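PDB 7BVJ: oxidoreductase, NAD-binding from Acidithiobacillus ferrooxidans, which catalyses the NAD(+)-dependent oxidation of the glucosamine 3-position of UDP-N-acetylglucosamine to a ketone, a step in lipid A biosynthesis. Local coordinates for residues 74-78 with 99-103; 85-91 with 112-118; 182-186 with 306-311. All coordinates share one frame; numbering follows the deposited sequence.

Contact 1: 74-78 with 99-103; sequences FAVAE and EADAL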
ATOM      1  N   PHE A  74      -0.807 -10.807  11.957  1.00 18.80           N
ATOM      2  CA  PHE A  74       0.201 -11.783  12.357  1.00 21.40           C
ATOM      3  C   PHE A  74      -0.421 -13.148  12.648  1.00 22.11           C
ATOM      4  O   PHE A  74       0.009 -14.165  12.099  1.00 24.58           O
ATOM      5  CB  PHE A  74       0.982 -11.292  13.577  1.00 19.86           C
ATOM      6  CG  PHE A  74       1.970 -12.299  14.075  1.00 26.41           C
ATOM      7  CD1 PHE A  74       3.158 -12.531  13.377  1.00 25.85           C
ATOM      8  CD2 PHE A  74       1.696 -13.060  15.206  1.00 23.13           C
ATOM      9  CE1 PHE A  74       4.070 -13.485  13.810  1.00 22.00           C
ATOM     10  CE2 PHE A  74       2.597 -14.007  15.641  1.00 29.03           C
ATOM     11  CZ  PHE A  74       3.791 -14.224  14.935  1.00 31.39           C
ATOM     12  N   ALA A  75      -1.413 -13.200  13.532  1.00 22.15           N
ATOM     13  CA  ALA A  75      -1.983 -14.494  13.902  1.00 27.18           C
ATOM     14  C   ALA A  75      -2.579 -15.196  12.687  1.00 23.72           C
ATOM     15  O   ALA A  75      -2.376 -16.407  12.494  1.00 22.79           O
ATOM     16  CB  ALA A  75      -3.038 -14.311  14.995  1.00 21.07           C
ATOM     17  N   VAL A  76      -3.278 -14.444  11.826  1.00 27.39           N
ATOM     18  CA  VAL A  76      -3.926 -15.079  10.684  1.00 22.58           C
ATOM     19  C   VAL A  76      -2.888 -15.543   9.670  1.00 26.40           C
ATOM     20  O   VAL A  76      -2.970 -16.665   9.148  1.00 20.59           O
ATOM     21  CB  VAL A  76      -4.957 -14.135  10.040  1.00 29.58           C
ATOM     22  CG1 VAL A  76      -5.449 -14.712   8.714  1.00 19.95           C
ATOM     23  CG2 VAL A  76      -6.123 -13.895  10.983  1.00 22.56           C
ATOM     24  N   ALA A  77      -1.910 -14.687   9.356  1.00 20.79           N
ATOM     25  CA  ALA A  77      -0.863 -15.064   8.411  1.00 24.70           C
ATOM     26  C   ALA A  77      -0.051 -16.230   8.940  1.00 24.40           C
ATOM     27  O   ALA A  77       0.385 -17.091   8.168  1.00 22.17           O
ATOM     28  CB  ALA A  77       0.059 -13.874   8.121  1.00 19.15           C
ATOM     29  N   GLU A  78       0.173 -16.272  10.255  1.00 20.80           N
ATOM     30  CA  GLU A  78       0.857 -17.416  10.843  1.00 26.65           C
ATOM     31  C   GLU A  78       0.087 -18.703  10.565  1.00 25.92           C
ATOM     32  O   GLU A  78       0.673 -19.712  10.146  1.00 28.74           O
ATOM     33  CB  GLU A  78       1.033 -17.199  12.346  1.00 27.17           C
ATOM     34  CG  GLU A  78       2.131 -18.031  12.967  1.00 26.53           C
ATOM     35  CD  GLU A  78       2.175 -17.902  14.478  1.00 36.39           C
ATOM     36  OE1 GLU A  78       1.114 -17.616  15.101  1.00 30.40           O
ATOM     37  OE2 GLU A  78       3.275 -18.096  15.037  1.00 36.84           O
ATOM     38  N   GLU A  99       6.769  -8.959  14.590  1.00 29.97           N
ATOM     39  CA  GLU A  99       5.810  -9.795  13.878  1.00 30.80           C
ATOM     40  C   GLU A  99       6.195  -9.922  12.408  1.00 25.78           C
ATOM     41  O   GLU A  99       6.160 -11.020  11.838  1.00 22.86           O
ATOM     42  CB  GLU A  99       4.398  -9.211  14.025  1.00 27.68           C
ATOM     43  CG  GLU A  99       3.838  -9.243  15.439  1.00 32.41           C
ATOM     44  CD  GLU A  99       2.491  -8.521  15.576  1.00 39.73           C
ATOM     45  OE1 GLU A  99       2.094  -7.784  14.648  1.00 37.44           O
ATOM     46  OE2 GLU A  99       1.821  -8.699  16.614  1.00 40.89           O
ATOM     47  N   ALA A 100       6.601  -8.808  11.790  1.00 31.28           N
ATOM     48  CA  ALA A 100       7.003  -8.827  10.389  1.00 29.56           C
ATOM     49  C   ALA A 100       8.246  -9.688  10.184  1.00 27.09           C
ATOM     50  O   ALA A 100       8.322 -10.464   9.222  1.00 29.70           O
ATOM     51  CB  ALA A 100       7.239  -7.396   9.901  1.00 28.40           C
ATOM     52  N   ASP A 101       9.224  -9.567  11.090  1.00 25.31           N
ATOM     53  CA  ASP A 101      10.408 -10.420  11.064  1.00 25.50           C
ATOM     54  C   ASP A 101      10.022 -11.894  11.119  1.00 23.66           C
ATOM     55  O   ASP A 101      10.523 -12.711  10.337  1.00 24.43           O
ATOM     56  CB  ASP A 101      11.332 -10.072  12.242  1.00 31.79           C
ATOM     57  CG  ASP A 101      12.040  -8.721  12.076  1.00 33.91           C
ATOM     58  OD1 ASP A 101      12.217  -8.270  10.928  1.00 38.49           O
ATOM     59  OD2 ASP A 101      12.435  -8.127  13.104  1.00 35.42           O
ATOM     60  N   ALA A 102       9.125 -12.248  12.042  1.00 26.64           N
ATOM     61  CA  ALA A 102       8.717 -13.644  12.194  1.00 22.01           C
ATOM     62  C   ALA A 102       8.026 -14.167  10.939  1.00 21.73           C
ATOM     63  O   ALA A 102       8.261 -15.306  10.521  1.00 26.13           O
ATOM     64  CB  ALA A 102       7.795 -13.790  13.414  1.00 22.05           C
ATOM     65  N   LEU A 103       7.139 -13.369  10.338  1.00 22.21           N
ATOM     66  CA  LEU A 103       6.432 -13.886   9.173  1.00 22.15           C
ATOM     67  C   LEU A 103       7.361 -13.985   7.966  1.00 27.80           C
ATOM     68  O   LEU A 103       7.244 -14.927   7.173  1.00 25.62           O
ATOM     69  CB  LEU A 103       5.206 -13.027   8.857  1.00 19.99           C
ATOM     70  CG  LEU A 103       4.058 -13.078   9.891  1.00 24.45           C
ATOM     71  CD1 LEU A 103       3.036 -11.988   9.643  1.00 19.76           C
ATOM     72  CD2 LEU A 103       3.367 -14.436   9.909  1.00 24.03           C
TER
HETATM   73  O   HOH W   1      -0.637  -7.955  13.446  1.00 21.05           O
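Glu99 OE1 lies 3.0 Å from a water oxygen that donates a hydrogen bond to it. The same water accepts a bond from Phe74 N, so it bridges the two helices near their N-terminal ends. A weak hydrogen bond from Leu95 N also reaches OE1. Together they hold the carboxylate beside Phe74.

The rest of the contact is apolar. With CG anti to the backbone N (chi1 176°), the Phe74 ring lies against Glu99, Ala102 and Leu103. The aliphatic part of Glu99 runs past this ring, and its CG makes an off-centre CH-pi contact 4.2 Å from the centroid. The Glu99 chain is extended beyond CG, which brings its CD to 3.7 Å from Phe74 CB. The carboxylate and ring planes are nearly parallel, 9° apart. At the ring edge, Phe74 CE1 meets Ala102 CB at 3.8 Å. Leu103 comes up obliquely, with CG 3.6 Å from Phe74 CD1. Its two methyls reach on to Ala77, where Leu103 CD2 lies 3.8 Å from CB.

Ala77 also packs on Ile66 of strand 63-66, and Leu103 on Phe93. The helix segments run almost parallel, their axes about 10.5 Å apart. Such a pair of neighbouring parallel helices, lying on one face of a parallel sheet, is typical of the Rossmann fold.

Contact 2: 85-91 with 112-118; sequences VHCLIEK and LVLAIGH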
ATOM      1  N   VAL A  85       0.287 -22.119   2.679  1.00 22.95           N
ATOM      2  CA  VAL A  85      -0.536 -21.300   1.793  1.00 22.55           C
ATOM      3  C   VAL A  85       0.149 -19.941   1.604  1.00 26.88           C
ATOM      4  O   VAL A  85       0.520 -19.279   2.583  1.00 25.17           O
ATOM      5  CB  VAL A  85      -1.967 -21.153   2.353  1.00 24.81           C
ATOM      6  CG1 VAL A  85      -2.769 -20.082   1.592  1.00 22.02           C
ATOM      7  CG2 VAL A  85      -2.719 -22.514   2.322  1.00 24.01           C
ATOM      8  N   HIS A  86       0.332 -19.534   0.347  1.00 25.35           N
ATOM      9  CA  HIS A  86       0.904 -18.220   0.052  1.00 22.94           C
ATOM     10  C   HIS A  86      -0.059 -17.103   0.472  1.00 21.63           C
ATOM     11  O   HIS A  86      -1.284 -17.280   0.486  1.00 22.03           O
ATOM     12  CB  HIS A  86       1.215 -18.084  -1.437  1.00 19.23           C
ATOM     13  CG  HIS A  86       1.947 -19.251  -2.039  1.00 21.68           C
ATOM     14  ND1 HIS A  86       3.319 -19.383  -1.997  1.00 28.95           N
ATOM     15  CD2 HIS A  86       1.496 -20.310  -2.750  1.00 24.56           C
ATOM     16  CE1 HIS A  86       3.678 -20.491  -2.622  1.00 23.21           C
ATOM     17  NE2 HIS A  86       2.590 -21.065  -3.098  1.00 24.45           N
ATOM     18  N   CYS A  87       0.500 -15.925   0.789  1.00 17.19           N
ATOM     19  CA  CYS A  87      -0.268 -14.845   1.414  1.00 17.36           C
ATOM     20  C   CYS A  87      -0.016 -13.495   0.759  1.00 21.39           C
ATOM     21  O   CYS A  87       1.138 -13.072   0.606  1.00 21.32           O
ATOM     22  CB  CYS A  87       0.077 -14.728   2.909  1.00 26.17           C
ATOM     23  SG  CYS A  87      -0.434 -16.113   3.868  1.00 27.21           S
ATOM     24  N   LEU A  88      -1.098 -12.819   0.394  1.00 21.44           N
ATOM     25  CA  LEU A  88      -1.095 -11.382   0.126  1.00 22.67           C
ATOM     26  C   LEU A  88      -1.790 -10.695   1.315  1.00 21.23           C
ATOM     27  O   LEU A  88      -2.997 -10.866   1.523  1.00 22.97           O
ATOM     28  CB  LEU A  88      -1.788 -11.078  -1.211  1.00 21.55           C
ATOM     29  CG  LEU A  88      -2.256  -9.650  -1.516  1.00 19.35           C
ATOM     30  CD1 LEU A  88      -1.088  -8.670  -1.452  1.00 23.80           C
ATOM     31  CD2 LEU A  88      -2.962  -9.565  -2.857  1.00 16.50           C
ATOM     32  N   ILE A  89      -1.029  -9.939   2.109  1.00 20.04           N
ATOM     33  CA  ILE A  89      -1.546  -9.282   3.307  1.00 21.43           C
ATOM     34  C   ILE A  89      -1.837  -7.826   2.977  1.00 23.52           C
ATOM     35  O   ILE A  89      -0.973  -7.118   2.438  1.00 20.77           O
ATOM     36  CB  ILE A  89      -0.549  -9.380   4.473  1.00 22.85           C
ATOM     37  CG1 ILE A  89      -0.259 -10.843   4.810  1.00 20.67           C
ATOM     38  CG2 ILE A  89      -1.076  -8.619   5.706  1.00 20.77           C
ATOM     39  CD1 ILE A  89       0.784 -11.023   5.882  1.00 19.38           C
ATOM     40  N   GLU A  90      -3.046  -7.369   3.289  1.00 26.98           N
ATOM     41  CA  GLU A  90      -3.339  -5.955   3.084  1.00 25.39           C
ATOM     42  C   GLU A  90      -2.383  -5.101   3.917  1.00 24.98           C
ATOM     43  O   GLU A  90      -1.894  -5.521   4.968  1.00 23.77           O
ATOM     44  CB  GLU A  90      -4.803  -5.663   3.430  1.00 28.69           C
ATOM     45  CG  GLU A  90      -5.275  -4.220   3.226  1.00 32.84           C
ATOM     46  CD  GLU A  90      -5.065  -3.689   1.797  1.00 35.43           C
ATOM     47  OE1 GLU A  90      -5.284  -4.442   0.815  1.00 33.63           O
ATOM     48  OE2 GLU A  90      -4.695  -2.496   1.666  1.00 34.13           O
ATOM     49  N   LYS A  91      -2.051  -3.920   3.401  1.00 28.14           N
ATOM     50  CA  LYS A  91      -1.237  -3.000   4.181  1.00 25.41           C
ATOM     51  C   LYS A  91      -2.065  -2.410   5.322  1.00 18.51           C
ATOM     52  O   LYS A  91      -3.277  -2.224   5.193  1.00 25.21           O
ATOM     53  CB  LYS A  91      -0.684  -1.880   3.299  1.00 23.54           C
ATOM     54  CG  LYS A  91      -1.751  -0.960   2.731  1.00 21.68           C
ATOM     55  CD  LYS A  91      -1.968   0.286   3.600  1.00 28.83           C
ATOM     56  CE  LYS A  91      -3.171   1.075   3.091  1.00 30.67           C
ATOM     57  NZ  LYS A  91      -3.995   1.678   4.174  1.00 36.92           N
ATOM     58  N   LEU A 112       7.345 -19.809   0.588  1.00 31.24           N
ATOM     59  CA  LEU A 112       6.061 -19.219   0.245  1.00 28.24           C
ATOM     60  C   LEU A 112       6.258 -17.794  -0.256  1.00 27.46           C
ATOM     61  O   LEU A 112       7.201 -17.104   0.143  1.00 23.22           O
ATOM     62  CB  LEU A 112       5.120 -19.208   1.459  1.00 23.59           C
ATOM     63  CG  LEU A 112       4.680 -20.573   2.005  1.00 24.71           C
ATOM     64  CD1 LEU A 112       3.770 -20.411   3.244  1.00 16.90           C
ATOM     65  CD2 LEU A 112       4.012 -21.387   0.897  1.00 20.46           C
ATOM     66  N   VAL A 113       5.360 -17.357  -1.139  1.00 25.38           N
ATOM     67  CA  VAL A 113       5.351 -15.961  -1.570  1.00 21.10           C
ATOM     68  C   VAL A 113       4.617 -15.145  -0.520  1.00 23.62           C
ATOM     69  O   VAL A 113       3.500 -15.488  -0.108  1.00 21.03           O
ATOM     70  CB  VAL A 113       4.691 -15.804  -2.953  1.00 19.38           C
ATOM     71  CG1 VAL A 113       4.405 -14.341  -3.239  1.00 18.68           C
ATOM     72  CG2 VAL A 113       5.588 -16.387  -4.042  1.00 27.31           C
ATOM     73  N   LEU A 114       5.247 -14.072  -0.078  1.00 26.71           N
ATOM     74  CA  LEU A 114       4.691 -13.163   0.907  1.00 23.60           C
ATOM     75  C   LEU A 114       4.625 -11.793   0.249  1.00 21.68           C
ATOM     76  O   LEU A 114       5.661 -11.214  -0.093  1.00 23.46           O
ATOM     77  CB  LEU A 114       5.555 -13.160   2.166  1.00 27.00           C
ATOM     78  CG  LEU A 114       5.356 -12.163   3.298  1.00 23.40           C
ATOM     79  CD1 LEU A 114       3.907 -12.156   3.797  1.00 29.03           C
ATOM     80  CD2 LEU A 114       6.317 -12.531   4.412  1.00 26.33           C
ATOM     81  N   ALA A 115       3.412 -11.300   0.032  1.00 24.43           N
ATOM     82  CA  ALA A 115       3.193 -10.000  -0.573  1.00 21.13           C
ATOM     83  C   ALA A 115       2.369  -9.141   0.375  1.00 25.34           C
ATOM     84  O   ALA A 115       1.489  -9.643   1.086  1.00 23.72           O
ATOM     85  CB  ALA A 115       2.505 -10.123  -1.936  1.00 17.83           C
ATOM     86  N   ILE A 116       2.683  -7.849   0.405  1.00 20.84           N
ATOM     87  CA  ILE A 116       1.943  -6.869   1.186  1.00 20.60           C
ATOM     88  C   ILE A 116       1.173  -5.992   0.208  1.00 23.11           C
ATOM     89  O   ILE A 116       1.705  -5.608  -0.840  1.00 22.83           O
ATOM     90  CB  ILE A 116       2.877  -6.023   2.080  1.00 20.36           C
ATOM     91  CG1 ILE A 116       3.884  -6.910   2.812  1.00 21.87           C
ATOM     92  CG2 ILE A 116       2.072  -5.235   3.109  1.00 22.23           C
ATOM     93  CD1 ILE A 116       3.253  -8.055   3.606  1.00 20.50           C
ATOM     94  N   GLY A 117      -0.074  -5.676   0.550  1.00 19.92           N
ATOM     95  CA  GLY A 117      -0.928  -4.872  -0.306  1.00 19.13           C
ATOM     96  C   GLY A 117      -0.623  -3.383  -0.341  1.00 25.90           C
ATOM     97  O   GLY A 117      -1.415  -2.569   0.138  1.00 25.51           O
ATOM     98  N   HIS A 118       0.511  -3.010  -0.942  1.00 21.46           N
ATOM     99  CA  HIS A 118       0.883  -1.609  -1.095  1.00 25.43           C
ATOM    100  C   HIS A 118       0.497  -1.162  -2.500  1.00 24.71           C
ATOM    101  O   HIS A 118       1.326  -1.064  -3.417  1.00 21.66           O
ATOM    102  CB  HIS A 118       2.363  -1.420  -0.795  1.00 25.25           C
ATOM    103  CG  HIS A 118       2.646  -1.309   0.669  1.00 24.67           C
ATOM    104  ND1 HIS A 118       2.214  -0.242   1.423  1.00 20.17           N
ATOM    105  CD2 HIS A 118       3.274  -2.148   1.526  1.00 22.99           C
ATOM    106  CE1 HIS A 118       2.592  -0.410   2.677  1.00 23.24           C
ATOM    107  NE2 HIS A 118       3.232  -1.562   2.768  1.00 28.67           N
TER
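His86 turns its CG to the side of its own backbone N (chi1 -47°), and chi2 of -85° then swings ND1 toward Val113. ND1 accepts a hydrogen bond from Val113 N at 3.0 Å, with the donor close to the ring plane. The bond is nearly straight, at 172°. Leu112 crosses this imidazole, and its CD2 lies over one face, 3.9 Å from the centroid.

Beyond His86 the chains pair as parallel strands. Cys87 N bonds to Val113 O, and Ala115 N to Cys87 O at 2.9 Å. Ile89 N then bonds to Ala115 O at 2.7 Å. Gly117 N continues the ladder to Ile89 O, though that bond is unusually short and its exact length is doubtful.

The side chains alternate. Cys87, Ile89, Leu114 and Ile116 share one face, where Ile89 CD1 meets Leu114 CD1 at 3.9 Å; Cys87, Ile89 and Leu114 also touch helix 73-82. Leu88 and Ala115 share the other face, and Leu88 packs on helix 268-282.

Lys91 CB sits over one face of the His118 ring, 3.9 Å from the centroid, and Lys91 CG lies 3.1 Å from Gly117 O. The chain then bends away, and NZ bonds to Asp160 O. Lys91 also touches His164; one of these two residues is likely the catalytic base. Glu90 OE1 bonds to His18 NE2, and the Glu90 side chain lies close to the NAD-binding Leu14. The strands and helix 97-110 form a beta-alpha-beta unit of the Rossmann fold, whose end at Lys91 probably borders the active site.

Contact 3: 182-186 with 306-311; sequences AVGVA and AVEAFL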
ATOM      1  N   ALA A 182       8.857  15.172  12.543  1.00 20.50           N
ATOM      2  CA  ALA A 182       7.444  15.213  12.202  1.00 19.33           C
ATOM      3  C   ALA A 182       6.720  16.172  13.136  1.00 29.47           C
ATOM      4  O   ALA A 182       7.205  16.508  14.223  1.00 25.81           O
ATOM      5  CB  ALA A 182       6.813  13.814  12.264  1.00 22.84           C
ATOM      6  N   VAL A 183       5.552  16.622  12.671  1.00 24.64           N
ATOM      7  CA  VAL A 183       4.613  17.396  13.466  1.00 24.78           C
ATOM      8  C   VAL A 183       3.237  16.777  13.289  1.00 27.87           C
ATOM      9  O   VAL A 183       2.949  16.113  12.285  1.00 26.47           O
ATOM     10  CB  VAL A 183       4.573  18.884  13.071  1.00 22.63           C
ATOM     11  CG1 VAL A 183       5.937  19.500  13.220  1.00 27.37           C
ATOM     12  CG2 VAL A 183       4.054  19.039  11.627  1.00 19.21           C
ATOM     13  N   GLY A 184       2.385  17.021  14.276  1.00 23.15           N
ATOM     14  CA  GLY A 184       1.028  16.514  14.250  1.00 24.19           C
ATOM     15  C   GLY A 184       0.072  17.543  14.809  1.00 25.88           C
ATOM     16  O   GLY A 184       0.445  18.396  15.614  1.00 23.82           O
ATOM     17  N   VAL A 185      -1.171  17.467  14.347  1.00 23.06           N
ATOM     18  CA  VAL A 185      -2.253  18.304  14.848  1.00 24.02           C
ATOM     19  C   VAL A 185      -3.432  17.389  15.173  1.00 21.96           C
ATOM     20  O   VAL A 185      -3.893  16.624  14.308  1.00 21.33           O
ATOM     21  CB  VAL A 185      -2.652  19.399  13.843  1.00 25.38           C
ATOM     22  CG1 VAL A 185      -3.874  20.144  14.332  1.00 30.60           C
ATOM     23  CG2 VAL A 185      -1.495  20.377  13.619  1.00 22.89           C
ATOM     24  N   ALA A 186      -3.895  17.454  16.424  1.00 24.63           N
ATOM     25  CA  ALA A 186      -5.001  16.652  16.953  1.00 25.44           C
ATOM     26  C   ALA A 186      -6.162  17.588  17.276  1.00 23.93           C
ATOM     27  O   ALA A 186      -6.131  18.303  18.277  1.00 30.34           O
ATOM     28  CB  ALA A 186      -4.555  15.870  18.187  1.00 22.02           C
ATOM     29  N   ALA A 306       7.459  10.001  16.331  1.00 26.42           N
ATOM     30  CA  ALA A 306       7.781  11.424  16.294  1.00 21.01           C
ATOM     31  C   ALA A 306       6.524  12.274  16.431  1.00 22.93           C
ATOM     32  O   ALA A 306       6.534  13.313  17.100  1.00 25.60           O
ATOM     33  CB  ALA A 306       8.514  11.758  14.994  1.00 17.33           C
ATOM     34  N   VAL A 307       5.437  11.855  15.785  1.00 23.87           N
ATOM     35  CA  VAL A 307       4.196  12.627  15.818  1.00 27.62           C
ATOM     36  C   VAL A 307       3.628  12.641  17.230  1.00 28.58           C
ATOM     37  O   VAL A 307       3.284  13.699  17.773  1.00 25.17           O
ATOM     38  CB  VAL A 307       3.173  12.061  14.815  1.00 22.50           C
ATOM     39  CG1 VAL A 307       1.817  12.664  15.077  1.00 21.53           C
ATOM     40  CG2 VAL A 307       3.609  12.300  13.339  1.00 23.42           C
ATOM     41  N   GLU A 308       3.530  11.460  17.844  1.00 26.36           N
ATOM     42  CA  GLU A 308       3.031  11.390  19.213  1.00 28.61           C
ATOM     43  C   GLU A 308       3.946  12.141  20.179  1.00 29.61           C
ATOM     44  O   GLU A 308       3.477  12.665  21.193  1.00 32.55           O
ATOM     45  CB  GLU A 308       2.845   9.925  19.634  1.00 29.72           C
ATOM     46  CG  GLU A 308       2.003   9.118  18.603  1.00 32.57           C
ATOM     47  CD  GLU A 308       1.174   7.972  19.193  1.00 46.63           C
ATOM     48  OE1 GLU A 308       1.192   6.854  18.618  1.00 38.53           O
ATOM     49  OE2 GLU A 308       0.485   8.198  20.217  1.00 54.99           O
ATOM     50  N   ALA A 309       5.248  12.225  19.880  1.00 30.53           N
ATOM     51  CA  ALA A 309       6.127  13.009  20.746  1.00 31.94           C
ATOM     52  C   ALA A 309       5.843  14.501  20.605  1.00 32.86           C
ATOM     53  O   ALA A 309       5.761  15.220  21.606  1.00 28.47           O
ATOM     54  CB  ALA A 309       7.593  12.706  20.444  1.00 26.79           C
ATOM     55  N   PHE A 310       5.694  14.986  19.367  1.00 26.81           N
ATOM     56  CA  PHE A 310       5.281  16.376  19.161  1.00 29.23           C
ATOM     57  C   PHE A 310       4.001  16.694  19.928  1.00 28.62           C
ATOM     58  O   PHE A 310       3.902  17.728  20.596  1.00 29.82           O
ATOM     59  CB  PHE A 310       5.071  16.653  17.671  1.00 29.61           C
ATOM     60  CG  PHE A 310       4.884  18.115  17.328  1.00 21.04           C
ATOM     61  CD1 PHE A 310       3.644  18.594  16.956  1.00 22.03           C
ATOM     62  CD2 PHE A 310       5.962  18.989  17.308  1.00 22.48           C
ATOM     63  CE1 PHE A 310       3.461  19.934  16.623  1.00 22.03           C
ATOM     64  CE2 PHE A 310       5.782  20.317  16.962  1.00 25.68           C
ATOM     65  CZ  PHE A 310       4.532  20.789  16.626  1.00 17.19           C
ATOM     66  N   LEU A 311       3.002  15.813  19.830  1.00 25.57           N
ATOM     67  CA  LEU A 311       1.690  16.141  20.363  1.00 30.51           C
ATOM     68  C   LEU A 311       1.674  16.145  21.884  1.00 34.31           C
ATOM     69  O   LEU A 311       0.810  16.794  22.481  1.00 35.30           O
ATOM     70  CB  LEU A 311       0.640  15.167  19.823  1.00 24.29           C
ATOM     71  CG  LEU A 311       0.180  15.485  18.401  1.00 30.01           C
ATOM     72  CD1 LEU A 311      -0.479  14.286  17.736  1.00 31.66           C
ATOM     73  CD2 LEU A 311      -0.758  16.655  18.423  1.00 31.39           C
TER
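Val183 and Phe310 meet where the C-terminal helix 290-312 packs against strand 177-185, an outermost strand of the large mixed sheet. The sheet belongs to the alpha/beta C-terminal domain of the Gfo/Idh/MocA family. Helix and strand segments cross at -59°, with their axes 6.5 Å apart. No hydrogen bond joins them.

The aromatic contact pairs Val183 with Phe310. Chi1 of -170° sets the Phe310 ring along Val183 and Gly184. Val183 CB sits over one ring face in a CH-pi contact, 3.9 Å from the centroid and only 13° off the normal. The two side chains run side by side and point the same way. Val183 CG1 continues the overlap, 3.8 Å from Phe310 CE2. Both residues are exposed in the chain and touch a crystal neighbour.

Aliphatic contacts lie beside it. Ala182 CB meets Ala306 CB at 3.8 Å and Val307 CG2 at 3.7 Å, so Ala182 touches two successive helix residues. Just past the strand, Leu311 packs against Ala186, with CD2 3.9 Å from the Ala186 CB. Val307 and Leu311 both rest on Ala192 too. Val307 also touches Ala195 of strand 194-201, next to strand 177-185 in the sheet.

Backbone contacts centre on Gly184. With no side chain here, the helix can come very close. Val307 CG1 touches Gly184 CA, and Leu311 CD2 lies near Gly184 O. The ring of Phe310 also closes on this residue, and its CD1 lies 3.4 Å from Gly184 N.

Contacts 1 and 2 are neighbours in the NAD-binding Rossmann domain, with centres 11 Å apart. Their segments alternate along the chain: helix 73-82, strand 86-90, helix 97-110, strand 114-117. The two helices of contact 1 lie on one face of the strands of contact 2, and Ala77 CB packs on Ile89 CD1 at 3.7 Å. Contact 3 follows later in sequence and lies in the C-terminal part of the fold. Its centre is about 29 Å from that of contact 1 and 31 Å from that of contact 2, with no touch. Contact 2 includes Lys91, a likely catalytic-base candidate, while contacts 1 and 3 lie away from the annotated sites.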